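3-oxo-glucose-6-phosphate:glutamate aminotransferase (Bacillus subtilis subsp. subtilis, PDB 4K2M) catalyses the reversible, pyridoxal phosphate-dependent transamination of 3-dehydro-glucose 6-phosphate with glutamate, giving kanosamine 6-phosphate, a precursor of antibiotics. Local coordinates at residues Ser18-Leu23 with Arg319-Asp324; Arg325-Leu330 with Pro342-Asp347; Ala331-Lys336 with Glu431-Val436. One frame throughout, in Å; residues are numbered along the deposited sequence. Where two conformers were deposited one is given.

Contact 1. Residues Ser18-Leu23 with Arg319-Asp324. With ACT (acetate ion), chain F.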
loop_
_atom_site.group_PDB
_atom_site.type_symbol
_atom_site.label_atom_id
_atom_site.label_comp_id
_atom_site.label_asym_id
_atom_site.label_seq_id
_atom_site.Cartn_x
_atom_site.Cartn_y
_atom_site.Cartn_z
ATOM N N SER A 18 -0.428 32.335 -16.873
ATOM C CA SER A 18 -1.291 33.330 -17.490
ATOM C C SER A 18 -2.372 33.764 -16.509
ATOM O O SER A 18 -2.667 34.961 -16.372
ATOM C CB SER A 18 -1.915 32.784 -18.775
ATOM O OG SER A 18 -2.684 33.796 -19.398
ATOM N N LEU A 19 -2.952 32.791 -15.807
ATOM C CA LEU A 19 -4.017 33.070 -14.839
ATOM C C LEU A 19 -3.520 34.001 -13.735
ATOM O O LEU A 19 -4.257 34.867 -13.249
ATOM C CB LEU A 19 -4.544 31.757 -14.234
ATOM C CG LEU A 19 -5.758 31.851 -13.304
ATOM C CD1 LEU A 19 -6.957 32.528 -13.991
ATOM C CD2 LEU A 19 -6.152 30.447 -12.794
ATOM N N LEU A 20 -2.257 33.828 -13.348
ATOM C CA LEU A 20 -1.638 34.657 -12.312
ATOM C C LEU A 20 -1.644 36.124 -12.727
ATOM O O LEU A 20 -2.032 37.001 -11.944
ATOM C CB LEU A 20 -0.196 34.187 -12.062
ATOM C CG LEU A 20 0.580 34.969 -10.997
ATOM C CD1 LEU A 20 -0.086 34.842 -9.643
ATOM C CD2 LEU A 20 2.042 34.519 -10.916
ATOM N N LYS A 21 -1.211 36.392 -13.954
ATOM C CA LYS A 21 -1.268 37.762 -14.461
ATOM C C LYS A 21 -2.697 38.281 -14.460
ATOM O O LYS A 21 -2.950 39.427 -14.097
ATOM C CB LYS A 21 -0.665 37.827 -15.856
ATOM C CG LYS A 21 0.795 37.424 -15.865
ATOM C CD LYS A 21 1.319 37.240 -17.276
ATOM C CE LYS A 21 2.639 36.486 -17.256
ATOM N NZ LYS A 21 2.639 35.364 -18.233
ATOM N N HIS A 22 -3.645 37.435 -14.845
ATOM C CA HIS A 22 -5.026 37.900 -14.959
ATOM C C HIS A 22 -5.716 38.129 -13.628
ATOM O O HIS A 22 -6.512 39.060 -13.482
ATOM C CB HIS A 22 -5.856 36.965 -15.845
ATOM C CG HIS A 22 -5.609 37.164 -17.308
ATOM N ND1 HIS A 22 -6.405 37.975 -18.090
ATOM C CD2 HIS A 22 -4.640 36.682 -18.122
ATOM C CE1 HIS A 22 -5.941 37.973 -19.330
ATOM N NE2 HIS A 22 -4.873 37.199 -19.375
ATOM N N LEU A 23 -5.413 37.289 -12.648
ATOM C CA LEU A 23 -6.064 37.396 -11.354
ATOM C C LEU A 23 -5.409 38.493 -10.526
ATOM O O LEU A 23 -5.964 38.924 -9.512
ATOM C CB LEU A 23 -6.068 36.046 -10.622
ATOM C CG LEU A 23 -6.972 34.976 -11.243
ATOM C CD1 LEU A 23 -7.011 33.700 -10.403
ATOM C CD2 LEU A 23 -8.409 35.510 -11.467
ATOM N N ARG A 319 0.190 27.707 -4.741
ATOM C CA ARG A 319 1.632 27.457 -4.703
ATOM C C ARG A 319 2.396 28.390 -5.617
ATOM O O ARG A 319 3.445 28.922 -5.230
ATOM C CB ARG A 319 1.940 26.002 -5.078
ATOM C CG ARG A 319 1.502 24.999 -4.029
ATOM C CD ARG A 319 1.801 23.584 -4.550
ATOM N NE ARG A 319 1.453 22.559 -3.565
ATOM C CZ ARG A 319 2.292 22.091 -2.644
ATOM N NH1 ARG A 319 3.536 22.544 -2.589
ATOM N NH2 ARG A 319 1.875 21.184 -1.759
ATOM N N LEU A 320 1.877 28.598 -6.828
ATOM C CA LEU A 320 2.534 29.491 -7.775
ATOM C C LEU A 320 2.561 30.924 -7.219
ATOM O O LEU A 320 3.576 31.629 -7.335
ATOM C CB LEU A 320 1.814 29.464 -9.128
ATOM C CG LEU A 320 2.169 30.599 -10.093
ATOM C CD1 LEU A 320 3.619 30.507 -10.546
ATOM C CD2 LEU A 320 1.214 30.624 -11.294
ATOM N N PHE A 321 1.446 31.355 -6.632
ATOM C CA PHE A 321 1.375 32.707 -6.083
ATOM C C PHE A 321 2.430 32.872 -5.007
ATOM O O PHE A 321 3.142 33.881 -4.965
ATOM C CB PHE A 321 -0.008 33.020 -5.500
ATOM C CG PHE A 321 -0.135 34.436 -4.999
ATOM C CD1 PHE A 321 -0.408 35.472 -5.887
ATOM C CD2 PHE A 321 0.040 34.734 -3.654
ATOM C CE1 PHE A 321 -0.521 36.786 -5.445
ATOM C CE2 PHE A 321 -0.071 36.047 -3.199
ATOM C CZ PHE A 321 -0.347 37.075 -4.105
ATOM N N LEU A 322 2.535 31.876 -4.134
ATOM C CA LEU A 322 3.552 31.896 -3.090
ATOM C C LEU A 322 4.963 31.956 -3.669
ATOM O O LEU A 322 5.799 32.717 -3.181
ATOM C CB LEU A 322 3.421 30.668 -2.187
ATOM C CG LEU A 322 2.206 30.731 -1.263
ATOM C CD1 LEU A 322 2.001 29.360 -0.617
ATOM C CD2 LEU A 322 2.350 31.822 -0.175
ATOM N N ALA A 323 5.234 31.158 -4.697
ATOM C CA ALA A 323 6.565 31.125 -5.290
ATOM C C ALA A 323 6.885 32.476 -5.916
ATOM O O ALA A 323 7.982 33.010 -5.747
ATOM C CB ALA A 323 6.680 30.003 -6.330
ATOM N N ASP A 324 5.911 33.028 -6.629
ATOM C CA ASP A 324 6.072 34.339 -7.265
ATOM C C ASP A 324 6.375 35.400 -6.213
ATOM O O ASP A 324 7.202 36.290 -6.437
ATOM C CB ASP A 324 4.792 34.689 -8.033
ATOM C CG ASP A 324 4.856 36.055 -8.709
ATOM O OD1 ASP A 324 5.784 36.304 -9.508
ATOM O OD2 ASP A 324 3.956 36.865 -8.451
HETATM C C ACT F . 4.446 20.392 0.111
HETATM O O ACT F . 4.395 21.381 -0.602
HETATM O OXT ACT F . 3.406 19.823 0.422
HETATM C CH3 ACT F . 5.785 19.907 0.612
#
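Leu-20 reaches across to Leu-320, Phe-321 and Asp-324, and its branches divide the work. Its CB lies 3.9 Å from CD2 of Leu-320. CD1 stands 3.8 Å from CD1 of Phe-321, while CD2 lies beside the carboxylate of Asp-324. With CG anti to the backbone N (chi1 180°), the leucine is carried out from its own helix, and the fork beyond CG lets the two methyls part toward different neighbours. Phe-321 receives CD1 at its ring edge, near the ring plane, and the two side chains cross at about a right angle; Phe-58 and helix 53-57 pack on the same phenylalanine.

The axes of 18-23 and 319-324 pass 10.8 Å apart at a steep -76°, and Leu-20 alone makes the contacts from 18-23. The crossing joins the additional N-terminal domain to a helix of the aminotransferase fold. All four touching residues are buried. Asp-324 suits its place because its methylene CB gives the leucine an apolar contact while OD2 forms a salt bridge with Lys-24.

The far side of 18-23 is looser: Lys-21 is exposed, and Ser-18 and His-22 are partly so. Arg-319, by contrast, is buried and points away from Leu-20 on another side of its helix. Its NH2 binds OXT of an acetate, probably from the crystallisation liquor, at 3.0 Å, and NH1 also bonds to the carbonyl of Trp-350.

Contact 2. Residues Arg325-Leu330 with Pro342-Asp347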
loop_
_atom_site.group_PDB
_atom_site.type_symbol
_atom_site.label_atom_id
_atom_site.label_comp_id
_atom_site.label_asym_id
_atom_site.label_seq_id
_atom_site.Cartn_x
_atom_site.Cartn_y
_atom_site.Cartn_z
ATOM N N ARG A 325 5.724 35.296 -5.063
ATOM C CA ARG A 325 5.872 36.298 -3.998
ATOM C C ARG A 325 7.266 36.208 -3.369
ATOM O O ARG A 325 7.897 37.236 -3.118
ATOM C CB ARG A 325 4.772 36.114 -2.953
ATOM C CG ARG A 325 4.593 37.296 -1.987
ATOM C CD ARG A 325 3.226 37.205 -1.309
ATOM N NE ARG A 325 2.921 38.358 -0.447
ATOM C CZ ARG A 325 3.191 38.429 0.856
ATOM N NH1 ARG A 325 3.800 37.431 1.466
ATOM N NH2 ARG A 325 2.847 39.510 1.558
ATOM N N TYR A 326 7.753 34.988 -3.133
ATOM C CA TYR A 326 9.136 34.805 -2.686
ATOM C C TYR A 326 10.112 35.383 -3.690
ATOM O O TYR A 326 11.072 36.064 -3.322
ATOM C CB TYR A 326 9.473 33.317 -2.542
ATOM C CG TYR A 326 9.161 32.669 -1.214
ATOM C CD1 TYR A 326 9.417 33.318 -0.005
ATOM C CD2 TYR A 326 8.647 31.379 -1.172
ATOM C CE1 TYR A 326 9.157 32.696 1.208
ATOM C CE2 TYR A 326 8.384 30.750 0.029
ATOM C CZ TYR A 326 8.640 31.416 1.216
ATOM O OH TYR A 326 8.369 30.780 2.400
ATOM N N ILE A 327 9.908 35.076 -4.970
ATOM C CA ILE A 327 10.904 35.451 -5.981
ATOM C C ILE A 327 10.968 36.967 -6.118
ATOM O O ILE A 327 12.047 37.556 -6.210
ATOM C CB ILE A 327 10.622 34.772 -7.333
ATOM C CG1 ILE A 327 10.894 33.264 -7.226
ATOM C CG2 ILE A 327 11.467 35.392 -8.449
ATOM C CD1 ILE A 327 10.353 32.452 -8.425
ATOM N N THR A 328 9.808 37.603 -6.102
ATOM C CA THR A 328 9.759 39.053 -6.200
ATOM C C THR A 328 10.297 39.731 -4.932
ATOM O O THR A 328 11.138 40.631 -5.014
ATOM C CB THR A 328 8.323 39.521 -6.517
ATOM O OG1 THR A 328 7.941 38.981 -7.793
ATOM C CG2 THR A 328 8.234 41.055 -6.571
ATOM N N GLN A 329 9.831 39.309 -3.761
ATOM C CA GLN A 329 10.145 40.057 -2.545
ATOM C C GLN A 329 11.562 39.789 -2.024
ATOM O O GLN A 329 12.115 40.618 -1.290
ATOM C CB GLN A 329 9.064 39.873 -1.462
ATOM C CG GLN A 329 7.705 40.493 -1.894
ATOM C CD GLN A 329 6.706 40.685 -0.763
ATOM O OE1 GLN A 329 7.071 40.751 0.416
ATOM N NE2 GLN A 329 5.426 40.788 -1.125
ATOM N N LEU A 330 12.156 38.657 -2.414
ATOM C CA LEU A 330 13.534 38.356 -2.028
ATOM C C LEU A 330 14.534 38.812 -3.077
ATOM O O LEU A 330 15.730 38.592 -2.924
ATOM C CB LEU A 330 13.733 36.851 -1.766
ATOM C CG LEU A 330 12.918 36.284 -0.603
ATOM C CD1 LEU A 330 13.142 34.787 -0.541
ATOM C CD2 LEU A 330 13.305 36.941 0.724
ATOM N N PRO A 342 14.965 30.596 -7.433
ATOM C CA PRO A 342 14.559 29.887 -8.650
ATOM C C PRO A 342 13.944 30.843 -9.666
ATOM O O PRO A 342 13.516 31.943 -9.312
ATOM C CB PRO A 342 13.511 28.886 -8.151
ATOM C CG PRO A 342 12.928 29.540 -6.908
ATOM C CD PRO A 342 14.064 30.346 -6.290
ATOM N N GLU A 343 13.947 30.433 -10.927
ATOM C CA GLU A 343 13.343 31.220 -11.992
ATOM C C GLU A 343 11.827 31.057 -11.968
ATOM O O GLU A 343 11.310 29.958 -11.752
ATOM C CB GLU A 343 13.902 30.736 -13.328
ATOM C CG GLU A 343 13.356 31.439 -14.553
ATOM C CD GLU A 343 13.994 30.913 -15.830
ATOM O OE1 GLU A 343 15.124 30.384 -15.750
ATOM O OE2 GLU A 343 13.366 31.020 -16.906
ATOM N N LEU A 344 11.096 32.142 -12.193
ATOM C CA LEU A 344 9.649 32.037 -12.258
ATOM C C LEU A 344 9.304 31.481 -13.633
ATOM O O LEU A 344 9.069 32.234 -14.585
ATOM C CB LEU A 344 9.005 33.416 -12.057
ATOM C CG LEU A 344 7.480 33.436 -11.968
ATOM C CD1 LEU A 344 6.940 32.835 -10.667
ATOM C CD2 LEU A 344 6.901 34.844 -12.205
ATOM N N SER A 345 9.312 30.160 -13.759
ATOM C CA SER A 345 9.112 29.553 -15.067
ATOM C C SER A 345 7.776 28.821 -15.158
ATOM O O SER A 345 7.175 28.450 -14.142
ATOM C CB SER A 345 10.242 28.587 -15.369
ATOM O OG SER A 345 10.106 27.438 -14.555
ATOM N N GLU A 346 7.331 28.598 -16.391
ATOM C CA GLU A 346 6.043 27.966 -16.631
ATOM C C GLU A 346 6.093 26.464 -16.423
ATOM O O GLU A 346 5.053 25.812 -16.405
ATOM C CB GLU A 346 5.590 28.254 -18.062
ATOM C CG GLU A 346 5.346 29.728 -18.311
ATOM C CD GLU A 346 5.062 30.036 -19.768
ATOM O OE1 GLU A 346 4.232 30.934 -20.030
ATOM O OE2 GLU A 346 5.674 29.382 -20.642
ATOM N N ASP A 347 7.298 25.921 -16.280
ATOM C CA ASP A 347 7.468 24.473 -16.181
ATOM C C ASP A 347 7.826 24.050 -14.760
ATOM O O ASP A 347 8.753 23.270 -14.551
ATOM C CB ASP A 347 8.526 23.968 -17.179
ATOM C CG ASP A 347 9.900 24.575 -16.944
ATOM O OD1 ASP A 347 9.987 25.590 -16.215
ATOM O OD2 ASP A 347 10.899 24.039 -17.491
#
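An inverse gamma turn centred on Leu-344, in the loop between helix 331-335 and strand 353-356, rests against Ile-327 near the end of helix 312-329. Ile-327 makes all the contacts from the helical side, chiefly with its terminal methyl. CG1 is anti to the carbonyl carbon (chi1 -70°), and the chain then runs on extended, so CD1 arrives at the loop between Pro-342 and Leu-344. Its closest approach there is to an oxygen, the carbonyl O of Pro-342, 3.3 Å from CD1. The apolar contacts are looser: CD1 lies 4.0 Å from CB of Leu-344, and CG of the proline ring is slightly farther off. CG1 also comes within 3.6 Å of Pro-342 O, so the ethyl arm borders this carbonyl over its length.

Isoleucine suits this site because the unbranched end of its ethyl arm fits between Pro-342 and Leu-344, both of which supply apolar carbon. The turn itself is closed by a weak bond from Ser-345 N to Glu-343 O, 2.8 Å. Leu-344 also packs on Met-17 of helix 13-24.

No hydrogen bond spans the two segments. The contact therefore depends on van der Waals packing, and Ile-327 can offer the Pro-342 oxygen only C-H groups, not a polar partner.

Contact 3. Residues Ala331-Lys336 with Glu431-Val436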
loop_
_atom_site.group_PDB
_atom_site.type_symbol
_atom_site.label_atom_id
_atom_site.label_comp_id
_atom_site.label_asym_id
_atom_site.label_seq_id
_atom_site.Cartn_x
_atom_site.Cartn_y
_atom_site.Cartn_z
ATOM N N ALA A 331 14.039 39.448 -4.134
ATOM C CA ALA A 331 14.859 39.822 -5.295
ATOM C C ALA A 331 16.196 40.482 -4.952
ATOM O O ALA A 331 17.227 40.162 -5.551
ATOM C CB ALA A 331 14.064 40.732 -6.220
ATOM N N GLU A 332 16.168 41.419 -4.012
ATOM C CA GLU A 332 17.366 42.186 -3.677
ATOM C C GLU A 332 18.494 41.277 -3.215
ATOM O O GLU A 332 19.667 41.517 -3.540
ATOM C CB GLU A 332 17.055 43.218 -2.592
ATOM C CG GLU A 332 18.199 44.199 -2.331
ATOM C CD GLU A 332 18.059 44.933 -1.000
ATOM O OE1 GLU A 332 16.920 45.280 -0.610
ATOM O OE2 GLU A 332 19.094 45.155 -0.339
ATOM N N LEU A 333 18.152 40.227 -2.466
ATOM C CA LEU A 333 19.178 39.323 -1.948
ATOM C C LEU A 333 19.886 38.592 -3.084
ATOM O O LEU A 333 21.070 38.258 -2.985
ATOM C CB LEU A 333 18.586 38.321 -0.953
ATOM C CG LEU A 333 18.010 38.903 0.339
ATOM C CD1 LEU A 333 17.350 37.823 1.190
ATOM C CD2 LEU A 333 19.104 39.597 1.143
ATOM N N GLN A 334 19.170 38.354 -4.179
ATOM C CA GLN A 334 19.788 37.730 -5.340
ATOM C C GLN A 334 20.528 38.762 -6.188
ATOM O O GLN A 334 21.598 38.481 -6.710
ATOM C CB GLN A 334 18.756 36.998 -6.201
ATOM C CG GLN A 334 19.332 36.496 -7.525
ATOM C CD GLN A 334 18.363 35.613 -8.288
ATOM O OE1 GLN A 334 18.568 34.404 -8.397
ATOM N NE2 GLN A 334 17.308 36.211 -8.823
ATOM N N ASN A 335 19.951 39.950 -6.337
ATOM C CA ASN A 335 20.606 41.014 -7.098
ATOM C C ASN A 335 21.986 41.369 -6.546
ATOM O O ASN A 335 22.886 41.749 -7.297
ATOM C CB ASN A 335 19.725 42.271 -7.139
ATOM C CG ASN A 335 18.422 42.047 -7.873
ATOM O OD1 ASN A 335 18.305 41.132 -8.690
ATOM N ND2 ASN A 335 17.428 42.886 -7.582
ATOM N N LYS A 336 22.135 41.254 -5.234
ATOM C CA LYS A 336 23.393 41.564 -4.566
ATOM C C LYS A 336 24.279 40.341 -4.398
ATOM O O LYS A 336 25.316 40.411 -3.737
ATOM C CB LYS A 336 23.131 42.204 -3.206
ATOM C CG LYS A 336 22.480 43.570 -3.313
ATOM C CD LYS A 336 22.453 44.276 -1.973
ATOM C CE LYS A 336 21.724 45.607 -2.071
ATOM N NZ LYS A 336 21.400 46.132 -0.716
ATOM N N GLU A 431 11.383 38.335 5.946
ATOM C CA GLU A 431 12.047 39.336 6.770
ATOM C C GLU A 431 13.181 38.705 7.571
ATOM O O GLU A 431 14.254 39.288 7.704
ATOM C CB GLU A 431 11.037 40.027 7.681
ATOM C CG GLU A 431 9.953 40.754 6.900
ATOM C CD GLU A 431 8.999 41.510 7.791
ATOM O OE1 GLU A 431 7.768 41.358 7.609
ATOM O OE2 GLU A 431 9.482 42.262 8.666
ATOM N N GLY A 432 12.944 37.500 8.082
ATOM C CA GLY A 432 13.966 36.765 8.812
ATOM C C GLY A 432 15.159 36.475 7.917
ATOM O O GLY A 432 16.318 36.588 8.328
ATOM N N LEU A 433 14.884 36.090 6.677
ATOM C CA LEU A 433 15.958 35.794 5.745
ATOM C C LEU A 433 16.787 37.050 5.465
ATOM O O LEU A 433 18.029 36.988 5.442
ATOM C CB LEU A 433 15.399 35.217 4.445
ATOM C CG LEU A 433 16.412 34.536 3.531
ATOM C CD1 LEU A 433 17.017 33.308 4.220
ATOM C CD2 LEU A 433 15.738 34.141 2.220
ATOM N N PHE A 434 16.112 38.182 5.254
ATOM C CA PHE A 434 16.821 39.442 5.043
ATOM C C PHE A 434 17.713 39.759 6.250
ATOM O O PHE A 434 18.895 40.085 6.098
ATOM C CB PHE A 434 15.840 40.594 4.786
ATOM C CG PHE A 434 15.570 40.852 3.333
ATOM C CD1 PHE A 434 16.451 41.622 2.579
ATOM C CD2 PHE A 434 14.425 40.348 2.718
ATOM C CE1 PHE A 434 16.199 41.883 1.240
ATOM C CE2 PHE A 434 14.170 40.607 1.363
ATOM C CZ PHE A 434 15.056 41.372 0.632
ATOM N N HIS A 435 17.155 39.628 7.449
ATOM C CA HIS A 435 17.912 39.931 8.659
ATOM C C HIS A 435 19.098 38.982 8.856
ATOM O O HIS A 435 20.214 39.423 9.121
ATOM C CB HIS A 435 17.009 39.894 9.891
ATOM C CG HIS A 435 17.663 40.424 11.126
ATOM N ND1 HIS A 435 18.562 39.687 11.862
ATOM C CD2 HIS A 435 17.559 41.625 11.743
ATOM C CE1 HIS A 435 18.983 40.410 12.886
ATOM N NE2 HIS A 435 18.387 41.587 12.838
ATOM N N VAL A 436 18.852 37.681 8.742
ATOM C CA VAL A 436 19.907 36.682 8.949
ATOM C C VAL A 436 21.035 36.775 7.915
ATOM O O VAL A 436 22.216 36.715 8.266
ATOM C CB VAL A 436 19.345 35.251 8.985
ATOM C CG1 VAL A 436 20.484 34.224 9.009
ATOM C CG2 VAL A 436 18.449 35.073 10.201
#
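Leu-333 lays its isobutyl group over one face of the Phe-434 ring. Its CG sits 3.9 Å from the centroid, 21° off the normal and displaced toward the ring's rim, a CH-pi contact. The methyls share the task: CD2 is 3.6 Å from CD1 of Phe-434, whereas CD1 also turns to Leu-433, whose CG is 4.1 Å away. In Leu-333 CG is anti to the carbonyl carbon (chi1 -64°), and from there the fork meets ring and leucine together.

The chi1 of Phe-434, -94°, departs from the staggered value, and the end of the ring comes nearer to helix 331-335 than the direction of its CB suggests. An aromatic suits this place, since its broad face can accept a branched aliphatic group while its CE1 meets the neighbouring Glu-332.

Glu-332 is extended beyond CG, and OE1 approaches CE1 of Phe-434 to 3.9 Å, obliquely to the ring. Its other oxygen, OE2, is held in salt bridges by Lys-336, which meets it on the anti side, and by Lys-438. These two lysines would probably stabilise the charged form of the carboxylate beside the aromatic.

Leucine and phenylalanine thus fill the interface, with Glu-332 and Lys-336 beside it, where the short helix 331-335, following helix 312-329, packs at 31° on the C-terminal helix 423-441 of the aminotransferase fold.

Contacts 1 and 2 share helix 312-329, their centres about 10 Å apart, and meet where Leu-344 packs against it: CD2 of Leu-344 lies 3.3 Å from OD1 of Asp-324, and its CD1 lies 4.1 Å from CD1 of Leu-320. The centre of contact 3 is about 14 Å from that of contact 2 and about 22 Å from that of contact 1, which it does not touch. Contacts 2 and 3 interleave in sequence and join through Leu-330, whose CD2 is 3.8 Å from CE2 of Phe-434. In space the three form a row from the N-terminal domain to the C-terminal helix, away from the pyridoxal phosphate and substrate sites, as structural packing.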